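Local structure of putative alpha-N-acetylgalactosaminidase (3CC1) at residues S248-M253 / L302-L307; A188-D193 / W237-D242; T27-L32 / E320-D325; L10-G15 / G267-C272. The protein probably hydrolyses terminal alpha-linked N-acetylgalactosamine from glycan chains, acting as a glycosidase of the alpha-galactosidase family. All coordinates share one frame; numbering follows the deposited sequence.

Interaction 1: residues S248-M253 / L302-L307; sequences SLLYQM and LTMMNL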
loop_
_atom_site.group_PDB
_atom_site.type_symbol
_atom_site.label_atom_id
_atom_site.label_comp_id
_atom_site.label_asym_id
_atom_site.label_seq_id
_atom_site.Cartn_x
_atom_site.Cartn_y
_atom_site.Cartn_z
ATOM N N SER A 248 9.202 13.926 3.712
ATOM C CA SER A 248 8.074 13.061 3.452
ATOM C C SER A 248 7.525 13.276 2.036
ATOM O O SER A 248 7.117 12.320 1.359
ATOM C CB SER A 248 6.948 13.251 4.483
ATOM O OG SER A 248 6.365 14.528 4.278
ATOM N N LEU A 249 7.574 14.508 1.555
ATOM C CA LEU A 249 7.147 14.790 0.172
ATOM C C LEU A 249 8.157 14.285 -0.867
ATOM O O LEU A 249 7.788 13.802 -1.953
ATOM C CB LEU A 249 6.896 16.278 0.004
ATOM C CG LEU A 249 5.832 16.869 0.966
ATOM C CD1 LEU A 249 5.890 18.387 0.866
ATOM C CD2 LEU A 249 4.485 16.323 0.572
ATOM N N LEU A 250 9.443 14.449 -0.573
ATOM C CA LEU A 250 10.476 13.954 -1.518
ATOM C C LEU A 250 10.409 12.429 -1.611
ATOM O O LEU A 250 10.371 11.840 -2.710
ATOM C CB LEU A 250 11.872 14.451 -1.095
ATOM C CG LEU A 250 13.057 14.110 -1.975
ATOM C CD1 LEU A 250 12.810 14.320 -3.494
ATOM C CD2 LEU A 250 14.326 14.901 -1.472
ATOM N N TYR A 251 10.345 11.783 -0.459
ATOM C CA TYR A 251 10.193 10.340 -0.411
ATOM C C TYR A 251 9.009 9.902 -1.274
ATOM O O TYR A 251 9.137 8.990 -2.075
ATOM C CB TYR A 251 9.945 9.839 1.006
ATOM C CG TYR A 251 9.746 8.357 1.095
ATOM C CD1 TYR A 251 10.820 7.517 1.234
ATOM C CD2 TYR A 251 8.484 7.801 1.069
ATOM C CE1 TYR A 251 10.658 6.152 1.324
ATOM C CE2 TYR A 251 8.295 6.451 1.182
ATOM C CZ TYR A 251 9.397 5.612 1.299
ATOM O OH TYR A 251 9.280 4.232 1.401
ATOM N N GLN A 252 7.860 10.533 -1.090
ATOM C CA GLN A 252 6.659 10.112 -1.832
ATOM C C GLN A 252 6.755 10.355 -3.315
ATOM O O GLN A 252 6.176 9.607 -4.108
ATOM C CB GLN A 252 5.396 10.764 -1.291
ATOM C CG GLN A 252 5.044 10.391 0.139
ATOM C CD GLN A 252 3.872 11.215 0.625
ATOM O OE1 GLN A 252 2.738 10.934 0.270
ATOM N NE2 GLN A 252 4.140 12.238 1.419
HETATM N N MSE A 253 7.526 11.371 -3.701
HETATM C CA MSE A 253 7.702 11.713 -5.129
HETATM C C MSE A 253 8.277 10.538 -5.902
HETATM O O MSE A 253 7.946 10.352 -7.063
HETATM C CB MSE A 253 8.519 13.011 -5.325
HETATM C CG MSE A 253 8.294 13.695 -6.711
HETATM SE SE MSE A 253 6.446 14.167 -7.035
HETATM C CE MSE A 253 6.141 15.097 -5.452
ATOM N N LEU A 302 20.656 16.979 -3.268
ATOM C CA LEU A 302 21.219 16.228 -4.412
ATOM C C LEU A 302 20.304 15.094 -4.855
ATOM O O LEU A 302 20.153 14.852 -6.022
ATOM C CB LEU A 302 22.585 15.647 -4.079
ATOM C CG LEU A 302 23.685 16.678 -3.854
ATOM C CD1 LEU A 302 24.909 15.996 -3.285
ATOM C CD2 LEU A 302 24.058 17.407 -5.113
ATOM N N THR A 303 19.665 14.447 -3.886
ATOM C CA THR A 303 18.692 13.397 -4.163
ATOM C C THR A 303 17.528 13.916 -5.010
ATOM O O THR A 303 17.157 13.302 -6.019
ATOM C CB THR A 303 18.217 12.683 -2.857
ATOM O OG1 THR A 303 19.288 11.832 -2.391
ATOM C CG2 THR A 303 16.951 11.867 -3.092
HETATM N N MSE A 304 17.017 15.078 -4.639
HETATM C CA MSE A 304 15.977 15.719 -5.393
HETATM C C MSE A 304 16.458 16.084 -6.794
HETATM O O MSE A 304 15.795 15.796 -7.765
HETATM C CB MSE A 304 15.463 16.980 -4.663
HETATM C CG MSE A 304 14.448 17.756 -5.517
HETATM SE SE MSE A 304 14.252 19.530 -4.803
HETATM C CE MSE A 304 16.015 20.158 -5.254
HETATM N N MSE A 305 17.622 16.719 -6.886
HETATM C CA MSE A 305 18.150 17.116 -8.177
HETATM C C MSE A 305 18.338 15.903 -9.089
HETATM O O MSE A 305 18.065 15.963 -10.294
HETATM C CB MSE A 305 19.475 17.869 -8.039
HETATM C CG MSE A 305 19.375 19.236 -7.388
HETATM SE SE MSE A 305 18.307 20.490 -8.432
HETATM C CE MSE A 305 19.446 20.669 -9.994
ATOM N N ASN A 306 18.750 14.780 -8.507
ATOM C CA ASN A 306 19.054 13.579 -9.294
ATOM C C ASN A 306 17.788 13.008 -9.949
ATOM O O ASN A 306 17.789 12.639 -11.109
ATOM C CB ASN A 306 19.754 12.512 -8.436
ATOM C CG ASN A 306 21.228 12.840 -8.168
ATOM O OD1 ASN A 306 21.885 13.530 -8.966
ATOM N ND2 ASN A 306 21.751 12.346 -7.059
ATOM N N LEU A 307 16.712 12.930 -9.189
ATOM C CA LEU A 307 15.453 12.386 -9.689
ATOM C C LEU A 307 14.823 13.323 -10.727
ATOM O O LEU A 307 14.339 12.878 -11.798
ATOM C CB LEU A 307 14.464 12.114 -8.515
ATOM C CG LEU A 307 13.053 11.718 -8.962
ATOM C CD1 LEU A 307 13.131 10.409 -9.759
ATOM C CD2 LEU A 307 12.025 11.603 -7.773
#
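L250 of helix 247-262 pushes both of its methyls against M304 of helix 298-310. The two helices pack side by side, running roughly parallel, in the TIM-barrel domain expected of this family. The leucine forks over one carbon: CD1 and CD2 lie 3.9 and 4.0 Å from M304 CB. With CG anti to the backbone N (chi1 -177°), the L250 fork reaches straight across the interface. The M304 chain crosses it at about a right angle and carries its selenium away, so that the backbone end of this selenomethionine does the touching. T303 adds CG2, 4.3 Å from L250 CD2. One turn further on, L307 CD2 comes to 4.4 Å from M253 CG, a looser touch, and here too the selenium end turns aside. The axes of the two short segments come within 10.9 Å and cross at 29°; no hydrogen bond joins them. Further out, F254 and C257 of helix 247-262 also pack on L307. T303, N306 and L307 touch F373 on strand 368-374 of the C-terminal beta sheet, and T303 OG1 is hydrogen-bonded to H422 O, which joins helix 298-310 to that domain. On the far side of helix 247-262 the Q252 amide folds back: its NE2 donates to S248 O over 3.0 Å, from above the carbonyl plane, while Q252 N reaches the same oxygen from the opposite face.

Interaction 2: residues A188-D193 / W237-D242; sequences ASRLYD and WRITDD. With SO4 (sulfate ion), chain E.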
loop_
_atom_site.group_PDB
_atom_site.type_symbol
_atom_site.label_atom_id
_atom_site.label_comp_id
_atom_site.label_asym_id
_atom_site.label_seq_id
_atom_site.Cartn_x
_atom_site.Cartn_y
_atom_site.Cartn_z
ATOM N N ALA A 188 -8.341 17.981 -12.279
ATOM C CA ALA A 188 -9.511 17.794 -11.404
ATOM C C ALA A 188 -9.068 17.964 -9.938
ATOM O O ALA A 188 -8.193 17.254 -9.464
ATOM C CB ALA A 188 -10.137 16.419 -11.630
ATOM N N SER A 189 -9.663 18.923 -9.235
ATOM C CA SER A 189 -9.285 19.198 -7.822
ATOM C C SER A 189 -9.650 18.031 -6.901
ATOM O O SER A 189 -9.061 17.852 -5.812
ATOM C CB SER A 189 -9.964 20.478 -7.317
ATOM O OG SER A 189 -11.385 20.347 -7.243
ATOM N N ARG A 190 -10.654 17.266 -7.351
ATOM C CA ARG A 190 -11.259 16.172 -6.561
ATOM C C ARG A 190 -11.330 14.927 -7.446
ATOM O O ARG A 190 -12.230 14.094 -7.300
ATOM C CB ARG A 190 -12.674 16.537 -6.069
ATOM C CG ARG A 190 -12.725 17.707 -5.094
ATOM C CD ARG A 190 -11.795 17.446 -3.948
ATOM N NE ARG A 190 -11.810 18.485 -2.914
ATOM C CZ ARG A 190 -10.788 19.295 -2.657
ATOM N NH1 ARG A 190 -9.665 19.208 -3.358
ATOM N NH2 ARG A 190 -10.868 20.180 -1.681
ATOM N N LEU A 191 -10.412 14.885 -8.414
ATOM C CA LEU A 191 -10.175 13.723 -9.300
ATOM C C LEU A 191 -11.250 13.582 -10.411
ATOM O O LEU A 191 -10.911 13.391 -11.570
ATOM C CB LEU A 191 -9.992 12.428 -8.471
ATOM C CG LEU A 191 -8.720 12.360 -7.599
ATOM N N TYR A 192 -12.528 13.731 -10.050
ATOM C CA TYR A 192 -13.642 13.523 -10.991
ATOM C C TYR A 192 -13.950 14.794 -11.796
ATOM O O TYR A 192 -14.408 14.725 -12.930
ATOM C CB TYR A 192 -14.920 13.061 -10.256
ATOM C CG TYR A 192 -15.491 14.061 -9.243
ATOM C CD1 TYR A 192 -16.306 15.136 -9.649
ATOM C CD2 TYR A 192 -15.223 13.921 -7.874
ATOM C CE1 TYR A 192 -16.816 16.058 -8.713
ATOM C CE2 TYR A 192 -15.731 14.823 -6.935
ATOM C CZ TYR A 192 -16.526 15.886 -7.359
ATOM O OH TYR A 192 -17.010 16.758 -6.407
ATOM N N ASP A 193 -13.703 15.950 -11.184
ATOM C CA ASP A 193 -14.067 17.251 -11.778
ATOM C C ASP A 193 -13.016 17.719 -12.810
ATOM O O ASP A 193 -12.285 18.690 -12.575
ATOM C CB ASP A 193 -14.281 18.319 -10.684
ATOM C CG ASP A 193 -13.050 18.501 -9.767
ATOM O OD1 ASP A 193 -12.364 17.488 -9.472
ATOM O OD2 ASP A 193 -12.795 19.664 -9.335
ATOM N N TRP A 237 -6.702 17.163 5.783
ATOM C CA TRP A 237 -7.592 18.222 5.269
ATOM C C TRP A 237 -7.021 18.893 4.035
ATOM O O TRP A 237 -7.744 19.471 3.218
ATOM C CB TRP A 237 -7.985 19.219 6.354
ATOM C CG TRP A 237 -9.138 18.677 7.122
ATOM C CD1 TRP A 237 -9.100 18.011 8.330
ATOM C CD2 TRP A 237 -10.492 18.668 6.698
ATOM N NE1 TRP A 237 -10.371 17.620 8.684
ATOM C CE2 TRP A 237 -11.244 18.020 7.704
ATOM C CE3 TRP A 237 -11.157 19.167 5.580
ATOM C CZ2 TRP A 237 -12.601 17.862 7.617
ATOM C CZ3 TRP A 237 -12.517 19.023 5.504
ATOM C CH2 TRP A 237 -13.222 18.344 6.504
ATOM N N ARG A 238 -5.709 18.781 3.884
ATOM C CA ARG A 238 -5.067 19.217 2.675
ATOM C C ARG A 238 -4.993 18.010 1.717
ATOM O O ARG A 238 -4.243 17.061 1.944
ATOM C CB ARG A 238 -3.670 19.773 2.961
ATOM C CG ARG A 238 -2.825 19.948 1.693
ATOM C CD ARG A 238 -1.445 20.481 2.060
ATOM N NE ARG A 238 -1.525 21.879 2.471
ATOM C CZ ARG A 238 -0.539 22.541 3.076
ATOM N NH1 ARG A 238 0.596 21.928 3.333
ATOM N NH2 ARG A 238 -0.673 23.810 3.422
ATOM N N ILE A 239 -5.860 18.029 0.715
ATOM C CA ILE A 239 -5.942 16.920 -0.294
ATOM C C ILE A 239 -4.772 17.033 -1.273
ATOM O O ILE A 239 -4.248 16.023 -1.717
ATOM C CB ILE A 239 -7.317 16.926 -1.013
ATOM C CG1 ILE A 239 -8.382 16.409 -0.019
ATOM C CG2 ILE A 239 -7.317 16.122 -2.321
ATOM C CD1 ILE A 239 -9.782 16.839 -0.384
ATOM N N THR A 240 -4.366 18.275 -1.573
ATOM C CA THR A 240 -3.332 18.572 -2.579
ATOM C C THR A 240 -2.065 19.095 -1.932
ATOM O O THR A 240 -2.036 20.199 -1.405
ATOM C CB THR A 240 -3.832 19.592 -3.599
ATOM O OG1 THR A 240 -5.172 19.241 -3.968
ATOM C CG2 THR A 240 -2.931 19.653 -4.842
ATOM N N ASP A 241 -1.022 18.272 -2.017
ATOM C CA ASP A 241 0.307 18.568 -1.465
ATOM C C ASP A 241 1.255 19.035 -2.571
ATOM O O ASP A 241 1.700 18.251 -3.399
ATOM C CB ASP A 241 0.946 17.325 -0.865
ATOM C CG ASP A 241 0.213 16.813 0.365
ATOM O OD1 ASP A 241 -0.243 17.644 1.151
ATOM O OD2 ASP A 241 0.086 15.577 0.524
ATOM N N ASP A 242 1.500 20.329 -2.589
ATOM C CA ASP A 242 2.571 20.882 -3.365
ATOM C C ASP A 242 3.915 20.490 -2.762
ATOM O O ASP A 242 4.070 20.328 -1.530
ATOM C CB ASP A 242 2.440 22.392 -3.456
ATOM C CG ASP A 242 1.323 22.808 -4.409
ATOM O OD1 ASP A 242 1.358 22.391 -5.604
ATOM O OD2 ASP A 242 0.420 23.528 -3.954
HETATM S S SO4 E . -7.045 21.014 -1.068
HETATM O O1 SO4 E . -5.649 20.615 -0.765
HETATM O O2 SO4 E . -7.281 20.744 -2.496
HETATM O O3 SO4 E . -7.321 22.439 -0.777
HETATM O O4 SO4 E . -7.949 20.208 -0.259
#
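I239 sets its CD1 methyl squarely over the guanidinium of R190, 3.5 Å from R190 CZ, the two side chains crossing at about a right angle. This is the tight part, and a sulfate, probably from the crystallisation liquor, completes it at the guanidinium edge. R190 NH1 donates almost straight to sulfate O2 (3.0 Å, 168°), T240 OG1 meets that same O2, and T240 N reaches sulfate O1 at 2.8 Å. I239 N holds O4. R190 NH1 also donates to S189 O at 2.9 Å, which helps fix the group's rotation. Behind it, D193 braces the type I turn A188-L191: OD2 takes S189 OG at 2.6 Å and OD1 takes R190 N at 2.7 Å. A leucine in place of R190 would probably leave sulfate O2 and S189 O without this donor and I239 CD1 without its flat partner. The far side is looser: L191, which ends the turn, and Y192 after it are exposed and do not meet residues 237-242. R190 and D193 of a second subunit form salt bridges with D242 and R238. The contact joins the loop between strand 180-184 and helix 196-208 to strand 240-241, which pairs antiparallel with strand 224-225.

Interaction 3: residues T27-L32 / E320-D325; sequences TEEEVL and ELRDND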
loop_
_atom_site.group_PDB
_atom_site.type_symbol
_atom_site.label_atom_id
_atom_site.label_comp_id
_atom_site.label_asym_id
_atom_site.label_seq_id
_atom_site.Cartn_x
_atom_site.Cartn_y
_atom_site.Cartn_z
ATOM N N THR A 27 7.032 41.246 -5.663
ATOM C CA THR A 27 7.063 42.590 -6.243
ATOM C C THR A 27 7.949 42.641 -7.454
ATOM O O THR A 27 8.795 41.769 -7.701
ATOM C CB THR A 27 7.604 43.617 -5.248
ATOM O OG1 THR A 27 8.997 43.388 -5.083
ATOM C CG2 THR A 27 6.886 43.568 -3.915
ATOM N N GLU A 28 7.788 43.713 -8.212
ATOM C CA GLU A 28 8.545 43.922 -9.445
ATOM C C GLU A 28 10.064 44.007 -9.188
ATOM O O GLU A 28 10.870 43.491 -9.945
ATOM C CB GLU A 28 8.019 45.210 -10.064
ATOM C CG GLU A 28 8.823 45.929 -11.017
ATOM C CD GLU A 28 8.079 47.221 -11.432
ATOM O OE1 GLU A 28 6.877 47.133 -11.746
ATOM O OE2 GLU A 28 8.683 48.325 -11.387
ATOM N N GLU A 29 10.440 44.657 -8.098
ATOM C CA GLU A 29 11.845 44.743 -7.696
ATOM C C GLU A 29 12.427 43.365 -7.382
ATOM O O GLU A 29 13.574 43.068 -7.757
ATOM C CB GLU A 29 12.004 45.678 -6.501
ATOM C CG GLU A 29 13.444 45.850 -5.998
ATOM C CD GLU A 29 13.874 44.730 -5.052
ATOM O OE1 GLU A 29 12.997 44.186 -4.314
ATOM O OE2 GLU A 29 15.097 44.423 -5.020
ATOM N N GLU A 30 11.622 42.507 -6.748
ATOM C CA GLU A 30 12.045 41.149 -6.421
ATOM C C GLU A 30 12.198 40.331 -7.698
ATOM O O GLU A 30 13.188 39.600 -7.859
ATOM C CB GLU A 30 11.114 40.476 -5.411
ATOM C CG GLU A 30 11.261 41.047 -4.028
ATOM C CD GLU A 30 10.038 40.857 -3.137
ATOM O OE1 GLU A 30 8.973 40.471 -3.629
ATOM O OE2 GLU A 30 10.156 41.103 -1.912
ATOM N N VAL A 31 11.246 40.459 -8.626
ATOM C CA VAL A 31 11.355 39.766 -9.923
ATOM C C VAL A 31 12.611 40.199 -10.705
ATOM O O VAL A 31 13.354 39.356 -11.211
ATOM C CB VAL A 31 10.096 39.995 -10.785
ATOM C CG1 VAL A 31 10.268 39.397 -12.191
ATOM C CG2 VAL A 31 8.862 39.445 -10.057
ATOM N N LEU A 32 12.847 41.504 -10.801
ATOM C CA LEU A 32 14.031 42.026 -11.513
ATOM C C LEU A 32 15.366 41.630 -10.842
ATOM O O LEU A 32 16.344 41.337 -11.546
ATOM C CB LEU A 32 13.960 43.546 -11.678
ATOM C CG LEU A 32 12.925 43.950 -12.753
ATOM C CD1 LEU A 32 12.726 45.466 -12.862
ATOM C CD2 LEU A 32 13.384 43.353 -14.142
ATOM N N GLU A 320 15.084 32.701 -3.256
ATOM C CA GLU A 320 15.555 34.035 -3.555
ATOM C C GLU A 320 17.015 33.902 -3.971
ATOM O O GLU A 320 17.901 33.819 -3.127
ATOM C CB GLU A 320 15.404 34.964 -2.341
ATOM C CG GLU A 320 16.117 36.343 -2.460
ATOM C CD GLU A 320 15.848 37.080 -3.785
ATOM O OE1 GLU A 320 14.716 37.578 -3.999
ATOM O OE2 GLU A 320 16.801 37.179 -4.590
ATOM N N LEU A 321 17.218 33.922 -5.282
ATOM C CA LEU A 321 18.528 33.671 -5.888
ATOM C C LEU A 321 19.642 34.550 -5.329
ATOM O O LEU A 321 20.807 34.102 -5.208
ATOM C CB LEU A 321 18.462 33.830 -7.415
ATOM C CG LEU A 321 17.804 32.693 -8.210
ATOM C CD1 LEU A 321 17.528 33.157 -9.632
ATOM C CD2 LEU A 321 18.658 31.422 -8.196
ATOM N N ARG A 322 19.301 35.796 -5.003
ATOM C CA ARG A 322 20.295 36.778 -4.615
ATOM C C ARG A 322 20.936 36.399 -3.301
ATOM O O ARG A 322 22.037 36.851 -2.994
ATOM C CB ARG A 322 19.728 38.202 -4.525
ATOM C CG ARG A 322 19.584 38.882 -5.870
ATOM C CD ARG A 322 18.717 40.105 -5.786
ATOM N NE ARG A 322 17.353 39.794 -5.356
ATOM C CZ ARG A 322 16.465 40.712 -4.998
ATOM N NH1 ARG A 322 16.756 41.987 -5.098
ATOM N NH2 ARG A 322 15.250 40.372 -4.606
ATOM N N ASP A 323 20.273 35.529 -2.549
ATOM C CA ASP A 323 20.800 35.108 -1.251
ATOM C C ASP A 323 21.532 33.771 -1.309
ATOM O O ASP A 323 21.847 33.188 -0.279
ATOM C CB ASP A 323 19.675 35.020 -0.230
ATOM C CG ASP A 323 19.111 36.370 0.115
ATOM O OD1 ASP A 323 19.850 37.350 -0.054
ATOM O OD2 ASP A 323 17.947 36.448 0.547
ATOM N N ASN A 324 21.781 33.268 -2.510
ATOM C CA ASN A 324 22.447 31.970 -2.674
ATOM C C ASN A 324 23.815 31.947 -1.974
ATOM O O ASN A 324 24.501 32.962 -1.895
ATOM C CB ASN A 324 22.715 31.648 -4.144
ATOM C CG ASN A 324 21.525 31.047 -4.854
ATOM O OD1 ASN A 324 20.502 30.725 -4.232
ATOM N ND2 ASN A 324 21.671 30.854 -6.171
ATOM N N ASP A 325 24.209 30.786 -1.488
ATOM C CA ASP A 325 25.606 30.573 -1.084
ATOM C C ASP A 325 26.312 29.806 -2.168
ATOM O O ASP A 325 25.719 29.470 -3.187
ATOM C CB ASP A 325 25.732 29.831 0.249
ATOM C CG ASP A 325 24.931 28.522 0.299
ATOM O OD1 ASP A 325 24.310 28.100 -0.712
ATOM O OD2 ASP A 325 24.949 27.903 1.376
HETATM O O HOH W 1 14.297 42.455 -2.720
#
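R322 lies between two carboxylates, and it meets each at a different tilt. Its NH1 donates to E29 OE2 over 2.9 Å on the syn side, a salt bridge that leaves the carboxylate and guanidinium planes 44° apart. E29 gets there because its chain bends at chi2 (-83°), curling from the first turn of helix 28-41 toward the arginine. E320 is gripped side-on instead. R322 NE donates to E320 OE2 at 2.8 Å and R322 NH2 to E320 OE1 at 2.9 Å; both acceptors lie close to the guanidinium plane, yet the donors stand well above the carboxylate plane. Backbone R322 N also donates to E320 OE2, on that oxygen's anti lone pair, so OE2 is held twice by one residue. A water links the remaining ends, donating to E29 OE1 (2.7 Å) and accepting from R322 NH2 (3.0 Å). E30 turns its carboxylate 75° from the guanidinium and only packs, with CA 3.8 Å from R322 NH2. Its own acid is engaged in a capping box, taking T27 N on OE1 at 2.9 Å while T27 OG1 accepts from E30 N, and its OE2 forms a salt bridge with R283. The contact thus ties the start of helix 28-41 to the loop after strand 315-317, the neighbour of strand 14-17 in the parallel sheet. Four of the five guanidinium N-H bonds have an acceptor here, and the charge of R322 probably offsets part of the repulsion between E29 and E320, while R283 serves E30.

Interaction 4: residues L10-G15 / G267-C272; sequences LTPPMG and GHWPDC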
loop_
_atom_site.group_PDB
_atom_site.type_symbol
_atom_site.label_atom_id
_atom_site.label_comp_id
_atom_site.label_asym_id
_atom_site.label_seq_id
_atom_site.Cartn_x
_atom_site.Cartn_y
_atom_site.Cartn_z
ATOM N N LEU A 10 11.363 21.816 -27.984
ATOM C CA LEU A 10 11.874 22.445 -26.754
ATOM C C LEU A 10 12.240 21.411 -25.718
ATOM O O LEU A 10 11.728 20.308 -25.742
ATOM C CB LEU A 10 10.861 23.412 -26.165
ATOM C CG LEU A 10 10.439 24.526 -27.156
ATOM C CD1 LEU A 10 9.316 25.360 -26.604
ATOM C CD2 LEU A 10 11.635 25.418 -27.638
ATOM N N THR A 11 13.141 21.806 -24.828
ATOM C CA THR A 11 13.590 20.997 -23.738
ATOM C C THR A 11 12.877 21.436 -22.460
ATOM O O THR A 11 12.100 22.391 -22.471
ATOM C CB THR A 11 15.108 21.124 -23.581
ATOM O OG1 THR A 11 15.419 22.472 -23.227
ATOM C CG2 THR A 11 15.829 20.713 -24.889
ATOM N N PRO A 12 13.058 20.690 -21.375
ATOM C CA PRO A 12 12.275 21.064 -20.165
ATOM C C PRO A 12 12.623 22.479 -19.716
ATOM O O PRO A 12 13.791 22.852 -19.723
ATOM C CB PRO A 12 12.708 20.039 -19.129
ATOM C CG PRO A 12 13.158 18.823 -19.945
ATOM C CD PRO A 12 13.646 19.339 -21.284
ATOM N N PRO A 13 11.609 23.285 -19.366
ATOM C CA PRO A 13 11.887 24.644 -18.884
ATOM C C PRO A 13 12.800 24.668 -17.664
ATOM O O PRO A 13 12.670 23.854 -16.749
ATOM C CB PRO A 13 10.482 25.180 -18.526
ATOM C CG PRO A 13 9.550 24.408 -19.402
ATOM C CD PRO A 13 10.156 23.029 -19.493
HETATM N N MSE A 14 13.729 25.606 -17.706
HETATM C CA MSE A 14 14.597 25.949 -16.602
HETATM C C MSE A 14 14.433 27.427 -16.267
HETATM O O MSE A 14 14.520 28.311 -17.148
HETATM C CB MSE A 14 16.066 25.675 -16.977
HETATM C CG MSE A 14 16.397 24.192 -17.212
HETATM SE SE MSE A 14 18.191 23.937 -17.805
HETATM C CE MSE A 14 19.152 24.857 -16.371
ATOM N N GLY A 15 14.196 27.691 -14.989
ATOM C CA GLY A 15 13.974 29.045 -14.552
ATOM C C GLY A 15 13.781 29.191 -13.075
ATOM O O GLY A 15 14.231 28.369 -12.302
ATOM N N GLY A 267 2.025 13.084 -23.256
ATOM C CA GLY A 267 3.213 13.564 -23.975
ATOM C C GLY A 267 3.703 14.895 -23.443
ATOM O O GLY A 267 4.059 15.791 -24.208
ATOM N N HIS A 268 3.703 15.028 -22.125
ATOM C CA HIS A 268 4.277 16.190 -21.460
ATOM C C HIS A 268 5.331 15.750 -20.485
ATOM O O HIS A 268 5.413 14.582 -20.139
ATOM C CB HIS A 268 3.174 17.015 -20.774
ATOM C CG HIS A 268 2.265 17.704 -21.751
ATOM N ND1 HIS A 268 0.981 17.270 -22.015
ATOM C CD2 HIS A 268 2.482 18.757 -22.577
ATOM C CE1 HIS A 268 0.443 18.038 -22.948
ATOM N NE2 HIS A 268 1.333 18.950 -23.304
ATOM N N TRP A 269 6.172 16.670 -20.076
ATOM C CA TRP A 269 7.211 16.347 -19.078
ATOM C C TRP A 269 6.492 16.088 -17.790
ATOM O O TRP A 269 5.455 16.691 -17.554
ATOM C CB TRP A 269 8.172 17.518 -18.785
ATOM C CG TRP A 269 8.660 18.231 -19.948
ATOM C CD1 TRP A 269 8.366 19.524 -20.329
ATOM C CD2 TRP A 269 9.534 17.720 -20.901
ATOM N NE1 TRP A 269 9.020 19.829 -21.493
ATOM C CE2 TRP A 269 9.744 18.728 -21.864
ATOM C CE3 TRP A 269 10.170 16.500 -21.049
ATOM C CZ2 TRP A 269 10.561 18.549 -22.939
ATOM C CZ3 TRP A 269 10.979 16.338 -22.113
ATOM C CH2 TRP A 269 11.160 17.344 -23.041
ATOM N N PRO A 270 7.078 15.247 -16.931
ATOM C CA PRO A 270 6.587 15.156 -15.564
ATOM C C PRO A 270 7.070 16.338 -14.727
ATOM O O PRO A 270 8.294 16.591 -14.605
ATOM C CB PRO A 270 7.211 13.856 -15.053
ATOM C CG PRO A 270 8.558 13.799 -15.844
ATOM C CD PRO A 270 8.262 14.397 -17.176
ATOM N N ASP A 271 6.120 17.020 -14.121
ATOM C CA ASP A 271 6.434 18.073 -13.202
ATOM C C ASP A 271 6.500 17.563 -11.769
ATOM O O ASP A 271 5.469 17.246 -11.178
ATOM C CB ASP A 271 5.399 19.187 -13.310
ATOM C CG ASP A 271 5.824 20.444 -12.528
ATOM O OD1 ASP A 271 6.959 20.473 -11.954
ATOM O OD2 ASP A 271 5.022 21.409 -12.487
ATOM N N CYS A 272 7.717 17.534 -11.218
ATOM C CA CYS A 272 7.959 16.996 -9.881
ATOM C C CYS A 272 7.840 18.050 -8.797
ATOM O O CYS A 272 7.796 17.745 -7.610
ATOM C CB CYS A 272 9.330 16.331 -9.810
ATOM S SG CYS A 272 9.391 14.838 -10.839
#
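T11 and P12, which both touch W269, are gripped at their polar ends by a single side chain: Q342 of helix 335-343 is hydrogen-bonded through OE1 to T11 OG1 and through NE2 to P12 O. This hold fixes the chain just before strand 14-17, the first strand of the parallel sheet, and offers its prolines to the indole. The P12 ring crosses W269 at about a right angle and points CG at the six-membered ring, 3.7 Å from its centroid and only 2° off the normal, a CH-pi contact over the face. P12 CD lies beside it, 3.6 Å from W269 CZ2. Two residues earlier, L10 O sits in the indole plane at its edge, 3.5 Å from W269 CZ2. Farther along, P13 CD approaches W269 NE1 obliquely at 3.9 Å. W269 reaches all of them with CG anti to its carbonyl carbon (chi1 -45°), its indole rising from the loop after helix 247-262 toward the chain opposite. L7 packs on the indole too. Exchanging W269 for an alanine would probably deprive P12 of the ring face it leans on and open a gap between the 267-272 loop and residues 10-13. No hydrogen bond crosses between the two segments, so the joint depends on shape and on the pi surface, chiefly through P12 CG. The P12 CD hydrogens, next to the tertiary amide nitrogen, and the partly positive edge facing L10 O may add a mild electrostatic attraction.

Overall arrangement
From the N terminus, residues 10-15 open interaction 4 and residues 27-32 open interaction 3. Interaction 2 then opens and closes (188-193 to 237-242) while both are still pending. Residues 248-253 follow, opening interaction 1; 267-272 closes interaction 4, 302-307 closes interaction 1, and 320-325 closes interaction 3 last. Interactions 3 and 4 therefore cross, as do 1 and 4, whereas 1 and 2 both fall within the span of 3. L249 packs on D241 and D242, joining interactions 1 and 2, and M253 CE touches C272 O, joining 1 and 4. Interactions 3 and 4 tie the start of the barrel to later parts, while 1 and 2 join its later elements to one another.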